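Local coordinates for acyl-CoA dehydrogenase family protein (Porphyromonas gingivalis, PDB 2OKU) that probably dehydrogenates acyl-CoA thioesters with the help of FAD, the chain here being only the helical C-terminal domain of the longer protein, at residues 46-51 against 66-71; 50-53 against 59-62; 72-77 against 99-104. One frame throughout, in Å; residues are numbered along the deposited sequence. Where two conformers were deposited one is given.

Interaction 1: 46-51 against 66-71; sequences EALIAF and RRLVEM
No ring or other flat group takes part where Leu48 and Ile49 meet Leu68 and Met71; the surfaces that meet are branched aliphatic chains and the selenium-bearing chain of Met71. Two long neighbouring helices of the bundle, 32-53 and 58-87, form an antiparallel helical hairpin here. Over the two segments their axes come within 9.8 Å and run at 164° to each other. Ile49 and Leu68 are level, with their CA atoms 6.2 Å apart.

Leu68 has the largest share of surface buried by this contact. Its CB points toward 46-51, and its CD2 branch does the touching. That methyl lies against both Ile49 CG1 and Ile49 CA, each 4.0 Å away. It also lies 4.1 Å from Leu48 CG. Leu68 CD2 is thus pressed on the helix surface between two consecutive residues.

Leu48 uses different atoms for its two partners. The branch point CG serves Leu68, and the methyl CD2 serves Met71. With its CG anti to the backbone N (chi1 -171°), the Leu48 side chain is carried across to Met71. The two side chains cross at about a right angle. Met71, present as selenomethionine, bends at its second torsion, and its CG and SE both border the Leu48 methyl.

No hydrogen bond links the segments, and the four touching residues are buried. Asp110 and Arg114 of helix 92-115 also pack on Leu48. Ile9 packs on Ile49, and Arg44 and Ala45 lie beside Met71. The contact is plain core packing that joins the two arms of the hairpin. Its closest atoms are Leu48 CD2 and Met71 SE, 3.9 Å apart, with Met71 CG only slightly farther from the same methyl at 4.0 Å.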
loop_
_atom_site.group_PDB
_atom_site.type_symbol
_atom_site.label_atom_id
_atom_site.label_comp_id
_atom_site.label_asym_id
_atom_site.label_seq_id
_atom_site.Cartn_x
_atom_site.Cartn_y
_atom_site.Cartn_z
ATOM N N GLU A 46 17.170 -4.339 -2.942
ATOM C CA GLU A 46 18.401 -4.981 -2.503
ATOM C C GLU A 46 19.595 -4.363 -3.217
ATOM O O GLU A 46 20.616 -4.106 -2.595
ATOM C CB GLU A 46 18.343 -6.491 -2.786
ATOM C CG GLU A 46 19.595 -7.280 -2.381
ATOM C CD GLU A 46 19.460 -8.751 -2.676
ATOM O OE1 GLU A 46 19.281 -9.094 -3.869
ATOM O OE2 GLU A 46 19.501 -9.543 -1.719
ATOM N N ALA A 47 19.467 -4.167 -4.527
ATOM C CA ALA A 47 20.575 -3.644 -5.334
ATOM C C ALA A 47 20.917 -2.225 -4.907
ATOM O O ALA A 47 22.083 -1.883 -4.809
ATOM C CB ALA A 47 20.250 -3.690 -6.822
ATOM N N LEU A 48 19.909 -1.404 -4.639
ATOM C CA LEU A 48 20.155 -0.002 -4.221
ATOM C C LEU A 48 20.802 0.064 -2.832
ATOM O O LEU A 48 21.709 0.851 -2.601
ATOM C CB LEU A 48 18.869 0.829 -4.241
ATOM C CG LEU A 48 19.098 2.330 -4.042
ATOM C CD1 LEU A 48 19.865 2.919 -5.253
ATOM C CD2 LEU A 48 17.760 3.073 -3.817
ATOM N N ILE A 49 20.344 -0.796 -1.919
ATOM C CA ILE A 49 20.979 -0.895 -0.605
ATOM C C ILE A 49 22.458 -1.241 -0.761
ATOM O O ILE A 49 23.291 -0.584 -0.134
ATOM C CB ILE A 49 20.265 -1.934 0.292
ATOM C CG1 ILE A 49 18.879 -1.386 0.645
ATOM C CG2 ILE A 49 21.119 -2.262 1.565
ATOM C CD1 ILE A 49 17.858 -2.429 1.201
ATOM N N ALA A 50 22.767 -2.245 -1.601
ATOM C CA ALA A 50 24.164 -2.641 -1.910
ATOM C C ALA A 50 24.965 -1.499 -2.515
ATOM O O ALA A 50 26.132 -1.296 -2.152
ATOM C CB ALA A 50 24.205 -3.858 -2.842
ATOM N N PHE A 51 24.356 -0.774 -3.444
ATOM C CA PHE A 51 24.993 0.399 -4.053
ATOM C C PHE A 51 25.506 1.377 -2.985
ATOM O O PHE A 51 26.628 1.896 -3.095
ATOM C CB PHE A 51 24.048 1.091 -5.046
ATOM C CG PHE A 51 24.550 2.417 -5.535
ATOM C CD1 PHE A 51 25.403 2.485 -6.626
ATOM C CD2 PHE A 51 24.201 3.586 -4.889
ATOM C CE1 PHE A 51 25.895 3.724 -7.081
ATOM C CE2 PHE A 51 24.670 4.813 -5.327
ATOM C CZ PHE A 51 25.512 4.892 -6.420
ATOM N N ARG A 66 16.671 6.780 5.304
ATOM C CA ARG A 66 15.230 6.840 5.148
ATOM C C ARG A 66 14.800 6.443 3.724
ATOM O O ARG A 66 13.787 5.767 3.557
ATOM C CB ARG A 66 14.713 8.212 5.477
ATOM C CG ARG A 66 13.243 8.348 5.324
ATOM C CD ARG A 66 12.805 9.781 5.501
ATOM N NE ARG A 66 12.953 10.264 6.872
ATOM C CZ ARG A 66 12.488 11.445 7.279
ATOM N NH1 ARG A 66 11.854 12.238 6.409
ATOM N NH2 ARG A 66 12.634 11.835 8.551
ATOM N N ARG A 67 15.574 6.833 2.708
ATOM C CA ARG A 67 15.273 6.402 1.319
ATOM C C ARG A 67 15.400 4.882 1.115
ATOM O O ARG A 67 14.609 4.273 0.381
ATOM C CB ARG A 67 16.166 7.141 0.321
ATOM C CG ARG A 67 15.752 8.555 0.145
ATOM C CD ARG A 67 16.709 9.301 -0.765
ATOM N NE ARG A 67 16.383 10.671 -0.605
ATOM C CZ ARG A 67 17.024 11.565 0.159
ATOM N NH1 ARG A 67 18.145 11.327 0.813
ATOM N NH2 ARG A 67 16.517 12.746 0.212
ATOM N N LEU A 68 16.371 4.269 1.782
ATOM C CA LEU A 68 16.523 2.816 1.700
ATOM C C LEU A 68 15.368 2.116 2.409
ATOM O O LEU A 68 14.900 1.090 1.926
ATOM C CB LEU A 68 17.855 2.385 2.270
ATOM C CG LEU A 68 19.100 2.906 1.524
ATOM C CD1 LEU A 68 20.352 2.385 2.233
ATOM C CD2 LEU A 68 19.073 2.526 0.026
ATOM N N VAL A 69 14.924 2.665 3.547
ATOM C CA VAL A 69 13.701 2.194 4.197
ATOM C C VAL A 69 12.493 2.291 3.230
ATOM O O VAL A 69 11.783 1.303 3.004
ATOM C CB VAL A 69 13.387 2.944 5.504
ATOM C CG1 VAL A 69 12.001 2.507 6.032
ATOM C CG2 VAL A 69 14.479 2.747 6.570
ATOM N N GLU A 70 12.276 3.466 2.643
ATOM C CA GLU A 70 11.190 3.663 1.697
ATOM C C GLU A 70 11.245 2.709 0.504
ATOM O O GLU A 70 10.226 2.153 0.105
ATOM C CB GLU A 70 11.191 5.086 1.182
ATOM C CG GLU A 70 10.817 6.103 2.215
ATOM C CD GLU A 70 10.903 7.506 1.617
ATOM O OE1 GLU A 70 10.334 7.710 0.487
ATOM O OE2 GLU A 70 11.536 8.363 2.266
HETATM N N MSE A 71 12.447 2.536 -0.046
HETATM C CA MSE A 71 12.672 1.658 -1.178
HETATM C C MSE A 71 12.190 0.243 -0.826
HETATM O O MSE A 71 11.507 -0.436 -1.612
HETATM C CB MSE A 71 14.167 1.663 -1.527
HETATM C CG MSE A 71 14.503 0.942 -2.799
HETATM SE SE MSE A 71 14.014 2.107 -4.346
HETATM C CE MSE A 71 14.563 0.810 -5.758
#

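Interaction 2: 50-53 against 59-62; sequences AFVT and ELLD
Val52 is the first residue along 50-53 to touch 59-62, and it carries most of the contact. Its CB points toward the other helix. Its CG1 methyl, anti to the backbone N (chi1 175°), enters between Leu60 and Leu61. There CG1 of Val52 lies 4.0 Å from Leu61 CA and equally far from Leu61 CD1. The same methyl is 4.3 Å from Leu60 CG. The Val52 and Leu61 side chains cross at about a right angle.

Thr53 follows and adds an outer contact. Its CB points away, yet its CG2 still comes to 4.3 Å from Leu61 CD1. The hydroxyl OG1 is not used across the contact, since it is hydrogen-bonded to the backbone oxygen of Ile49.

The packing is apolar, without a hydrogen bond between the segments. It closes the helical hairpin near its turn, where helix 32-53 ends and helix 58-87 starts. The carboxylate of Asp57 accepts a hydrogen bond from Leu60 N at that start. Helix 92-115 packs on Val52 through Val113, while helix 2-5 touches Leu61 through Val3.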
loop_
_atom_site.group_PDB
_atom_site.type_symbol
_atom_site.label_atom_id
_atom_site.label_comp_id
_atom_site.label_asym_id
_atom_site.label_seq_id
_atom_site.Cartn_x
_atom_site.Cartn_y
_atom_site.Cartn_z
ATOM N N ALA A 50 22.767 -2.245 -1.601
ATOM C CA ALA A 50 24.164 -2.641 -1.910
ATOM C C ALA A 50 24.965 -1.499 -2.515
ATOM O O ALA A 50 26.132 -1.296 -2.152
ATOM C CB ALA A 50 24.205 -3.858 -2.842
ATOM N N PHE A 51 24.356 -0.774 -3.444
ATOM C CA PHE A 51 24.993 0.399 -4.053
ATOM C C PHE A 51 25.506 1.377 -2.985
ATOM O O PHE A 51 26.628 1.896 -3.095
ATOM C CB PHE A 51 24.048 1.091 -5.046
ATOM C CG PHE A 51 24.550 2.417 -5.535
ATOM C CD1 PHE A 51 25.403 2.485 -6.626
ATOM C CD2 PHE A 51 24.201 3.586 -4.889
ATOM C CE1 PHE A 51 25.895 3.724 -7.081
ATOM C CE2 PHE A 51 24.670 4.813 -5.327
ATOM C CZ PHE A 51 25.512 4.892 -6.420
ATOM N N VAL A 52 24.697 1.617 -1.962
ATOM C CA VAL A 52 25.050 2.545 -0.873
ATOM C C VAL A 52 26.032 1.915 0.138
ATOM O O VAL A 52 27.090 2.499 0.427
ATOM C CB VAL A 52 23.791 3.061 -0.113
ATOM C CG1 VAL A 52 24.193 3.928 1.094
ATOM C CG2 VAL A 52 22.844 3.855 -1.057
ATOM N N THR A 53 25.700 0.731 0.650
ATOM C CA THR A 53 26.525 0.078 1.684
ATOM C C THR A 53 27.927 -0.262 1.187
ATOM O O THR A 53 28.893 -0.123 1.928
ATOM C CB THR A 53 25.866 -1.196 2.282
ATOM O OG1 THR A 53 25.687 -2.196 1.267
ATOM C CG2 THR A 53 24.554 -0.855 2.949
ATOM N N GLU A 59 28.556 8.314 6.620
ATOM C CA GLU A 59 27.774 9.527 6.437
ATOM C C GLU A 59 26.736 9.383 5.329
ATOM O O GLU A 59 25.608 9.819 5.481
ATOM C CB GLU A 59 28.675 10.716 6.103
ATOM C CG GLU A 59 29.536 11.136 7.259
ATOM C CD GLU A 59 28.723 11.538 8.472
ATOM O OE1 GLU A 59 27.668 12.187 8.307
ATOM O OE2 GLU A 59 29.145 11.201 9.599
ATOM N N LEU A 60 27.150 8.792 4.219
ATOM C CA LEU A 60 26.261 8.531 3.095
ATOM C C LEU A 60 25.129 7.610 3.523
ATOM O O LEU A 60 23.978 7.862 3.202
ATOM C CB LEU A 60 27.018 7.912 1.923
ATOM C CG LEU A 60 26.192 7.690 0.638
ATOM C CD1 LEU A 60 25.705 9.014 0.019
ATOM C CD2 LEU A 60 27.013 6.923 -0.358
ATOM N N LEU A 61 25.455 6.540 4.251
ATOM C CA LEU A 61 24.416 5.593 4.685
ATOM C C LEU A 61 23.417 6.293 5.566
ATOM O O LEU A 61 22.242 6.112 5.424
ATOM C CB LEU A 61 25.021 4.389 5.428
ATOM C CG LEU A 61 24.030 3.347 5.966
ATOM C CD1 LEU A 61 23.155 2.777 4.825
ATOM C CD2 LEU A 61 24.775 2.211 6.690
ATOM N N ASP A 62 23.896 7.092 6.514
ATOM C CA ASP A 62 23.016 7.835 7.386
ATOM C C ASP A 62 22.112 8.794 6.606
ATOM O O ASP A 62 20.921 8.945 6.901
ATOM C CB ASP A 62 23.854 8.625 8.400
ATOM C CG ASP A 62 24.594 7.730 9.364
ATOM O OD1 ASP A 62 24.234 6.528 9.497
ATOM O OD2 ASP A 62 25.560 8.222 9.987
#

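Interaction 3: 72-77 against 99-104; sequences TAHAVF and LRYGQA
His74 lays its side chain along the backbone of Gly102, and this pair makes most of the contact between 72-77 and 99-104, which lie on helices 58-87 and 92-115 of the bundle. The ring atom ND1 of His74 is 3.9 Å from Gly102 CA. Closer to the backbone, CB and CG of His74 each lie 4.0 Å from Gly102 O. The ring approaches the glycine obliquely.

Gly102 has no side chain, and the two backbones come close, with His74 CA and Gly102 CA 5.1 Å apart. The CB of His74 points toward the other helix. Its CG stands anti to the carbonyl carbon (chi1 -66°), which brings the imidazole alongside the glycine. Tyr101 is the second partner. Its CE2 is 4.5 Å from His74 CE1, a loose and oblique meeting of the two rings.

The contact lies in the core of the helical bundle, where Met41 of helix 32-53 also packs on His74, and at the dimer interface as well. Tyr98 of the second subunit meets the rings of Tyr101 and Phe77 edge-to-face, and its OH is hydrogen-bonded to His74 ND1.

Between 72-77 and 99-104 themselves there is neither a hydrogen bond nor a salt bridge. Contact is by van der Waals touch of the His74 side chain with the Gly102 backbone, and more loosely with the Tyr101 ring. Although ND1 is the ring atom nearest Gly102 CA, its polar requirement is met across the dimer interface and not by the neighbouring helix. The same histidine thus packs two helices together and ties its chain to the partner. The bond at ND1 probably helps to fix the rotation of the buried imidazole.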
loop_
_atom_site.group_PDB
_atom_site.type_symbol
_atom_site.label_atom_id
_atom_site.label_comp_id
_atom_site.label_asym_id
_atom_site.label_seq_id
_atom_site.Cartn_x
_atom_site.Cartn_y
_atom_site.Cartn_z
ATOM N N THR A 72 12.517 -0.188 0.388
ATOM C CA THR A 72 12.077 -1.471 0.881
ATOM C C THR A 72 10.567 -1.538 1.117
ATOM O O THR A 72 9.933 -2.548 0.764
ATOM C CB THR A 72 12.861 -1.852 2.184
ATOM O OG1 THR A 72 14.280 -1.840 1.910
ATOM C CG2 THR A 72 12.435 -3.239 2.662
ATOM N N ALA A 73 10.019 -0.506 1.755
ATOM C CA ALA A 73 8.594 -0.392 2.050
ATOM C C ALA A 73 7.744 -0.586 0.786
ATOM O O ALA A 73 6.722 -1.298 0.798
ATOM C CB ALA A 73 8.282 0.977 2.716
ATOM N N HIS A 74 8.152 0.018 -0.328
ATOM C CA HIS A 74 7.377 -0.132 -1.571
ATOM C C HIS A 74 7.243 -1.603 -1.979
ATOM O O HIS A 74 6.142 -2.066 -2.352
ATOM C CB HIS A 74 7.950 0.730 -2.709
ATOM C CG HIS A 74 7.828 2.189 -2.444
ATOM N ND1 HIS A 74 6.612 2.793 -2.227
ATOM C CD2 HIS A 74 8.765 3.153 -2.313
ATOM C CE1 HIS A 74 6.810 4.071 -1.943
ATOM N NE2 HIS A 74 8.107 4.323 -2.026
ATOM N N ALA A 75 8.346 -2.349 -1.896
ATOM C CA ALA A 75 8.314 -3.780 -2.186
ATOM C C ALA A 75 7.479 -4.590 -1.198
ATOM O O ALA A 75 6.711 -5.448 -1.624
ATOM C CB ALA A 75 9.753 -4.353 -2.265
ATOM N N VAL A 76 7.645 -4.345 0.105
ATOM C CA VAL A 76 6.873 -5.043 1.139
ATOM C C VAL A 76 5.394 -4.756 1.006
ATOM O O VAL A 76 4.569 -5.693 0.905
ATOM C CB VAL A 76 7.351 -4.675 2.555
ATOM C CG1 VAL A 76 6.412 -5.292 3.653
ATOM C CG2 VAL A 76 8.844 -5.101 2.754
ATOM N N PHE A 77 5.064 -3.466 0.960
ATOM C CA PHE A 77 3.666 -3.018 0.876
ATOM C C PHE A 77 2.997 -3.671 -0.321
ATOM O O PHE A 77 1.866 -4.152 -0.220
ATOM C CB PHE A 77 3.603 -1.501 0.754
ATOM C CG PHE A 77 3.846 -0.739 2.053
ATOM C CD1 PHE A 77 4.282 -1.353 3.227
ATOM C CD2 PHE A 77 3.661 0.643 2.065
ATOM C CE1 PHE A 77 4.482 -0.613 4.390
ATOM C CE2 PHE A 77 3.880 1.389 3.214
ATOM C CZ PHE A 77 4.296 0.769 4.380
ATOM N N LEU A 99 0.575 -0.852 -7.277
ATOM C CA LEU A 99 1.867 -1.335 -7.823
ATOM C C LEU A 99 2.581 -0.253 -8.652
ATOM O O LEU A 99 3.779 -0.072 -8.524
ATOM C CB LEU A 99 1.654 -2.587 -8.680
ATOM C CG LEU A 99 2.862 -3.119 -9.491
ATOM C CD1 LEU A 99 3.802 -3.837 -8.549
ATOM C CD2 LEU A 99 2.421 -4.075 -10.612
ATOM N N ARG A 100 1.815 0.468 -9.473
ATOM C CA ARG A 100 2.360 1.519 -10.338
ATOM C C ARG A 100 2.932 2.640 -9.502
ATOM O O ARG A 100 3.998 3.149 -9.795
ATOM C CB ARG A 100 1.273 2.086 -11.262
ATOM C CG ARG A 100 0.593 1.044 -12.142
ATOM C CD ARG A 100 1.619 0.132 -12.783
ATOM N NE ARG A 100 1.035 -1.053 -13.390
ATOM C CZ ARG A 100 1.758 -2.046 -13.886
ATOM N NH1 ARG A 100 3.084 -2.002 -13.839
ATOM N NH2 ARG A 100 1.153 -3.091 -14.417
ATOM N N TYR A 101 2.198 3.001 -8.461
ATOM C CA TYR A 101 2.641 3.997 -7.496
ATOM C C TYR A 101 3.967 3.584 -6.866
ATOM O O TYR A 101 4.914 4.357 -6.862
ATOM C CB TYR A 101 1.590 4.180 -6.427
ATOM C CG TYR A 101 1.956 5.164 -5.342
ATOM C CD1 TYR A 101 1.853 6.528 -5.543
ATOM C CD2 TYR A 101 2.430 4.722 -4.125
ATOM C CE1 TYR A 101 2.207 7.439 -4.524
ATOM C CE2 TYR A 101 2.795 5.600 -3.131
ATOM C CZ TYR A 101 2.670 6.953 -3.318
ATOM O OH TYR A 101 3.032 7.805 -2.273
ATOM N N GLY A 102 4.028 2.347 -6.373
ATOM C CA GLY A 102 5.240 1.831 -5.772
ATOM C C GLY A 102 6.383 1.813 -6.762
ATOM O O GLY A 102 7.502 2.167 -6.433
ATOM N N GLN A 103 6.107 1.416 -8.002
ATOM C CA GLN A 103 7.153 1.407 -9.034
ATOM C C GLN A 103 7.669 2.824 -9.328
ATOM O O GLN A 103 8.862 3.034 -9.418
ATOM C CB GLN A 103 6.637 0.774 -10.331
ATOM C CG GLN A 103 6.457 -0.723 -10.251
ATOM C CD GLN A 103 5.772 -1.315 -11.468
ATOM O OE1 GLN A 103 4.929 -0.674 -12.108
ATOM N NE2 GLN A 103 6.126 -2.544 -11.792
ATOM N N ALA A 104 6.756 3.775 -9.480
ATOM C CA ALA A 104 7.122 5.170 -9.693
ATOM C C ALA A 104 7.989 5.704 -8.555
ATOM O O ALA A 104 9.040 6.307 -8.788
ATOM C CB ALA A 104 5.884 6.038 -9.881
#

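Overall arrangement
All three contacts lie on helix 58-87. Interactions 1 and 2 also share helix 32-53, and their centres are 8 Å apart. They form one apolar seam: Leu68 CD1 touches Leu61 CD1 at 3.8 Å, and Leu68 CD2 touches Val52 CG2 at 4.1 Å. Interaction 3 turns to helix 92-115. Its centre is 12 Å from that of interaction 1, which it meets where Ile49 CD1 lies 3.7 Å from Thr72 OG1. Interactions 2 and 3 do not touch, and their nearest atoms are about 9 Å apart. The second subunit reaches interactions 1 and 3, whereas interaction 2 stays within one chain near the hairpin turn.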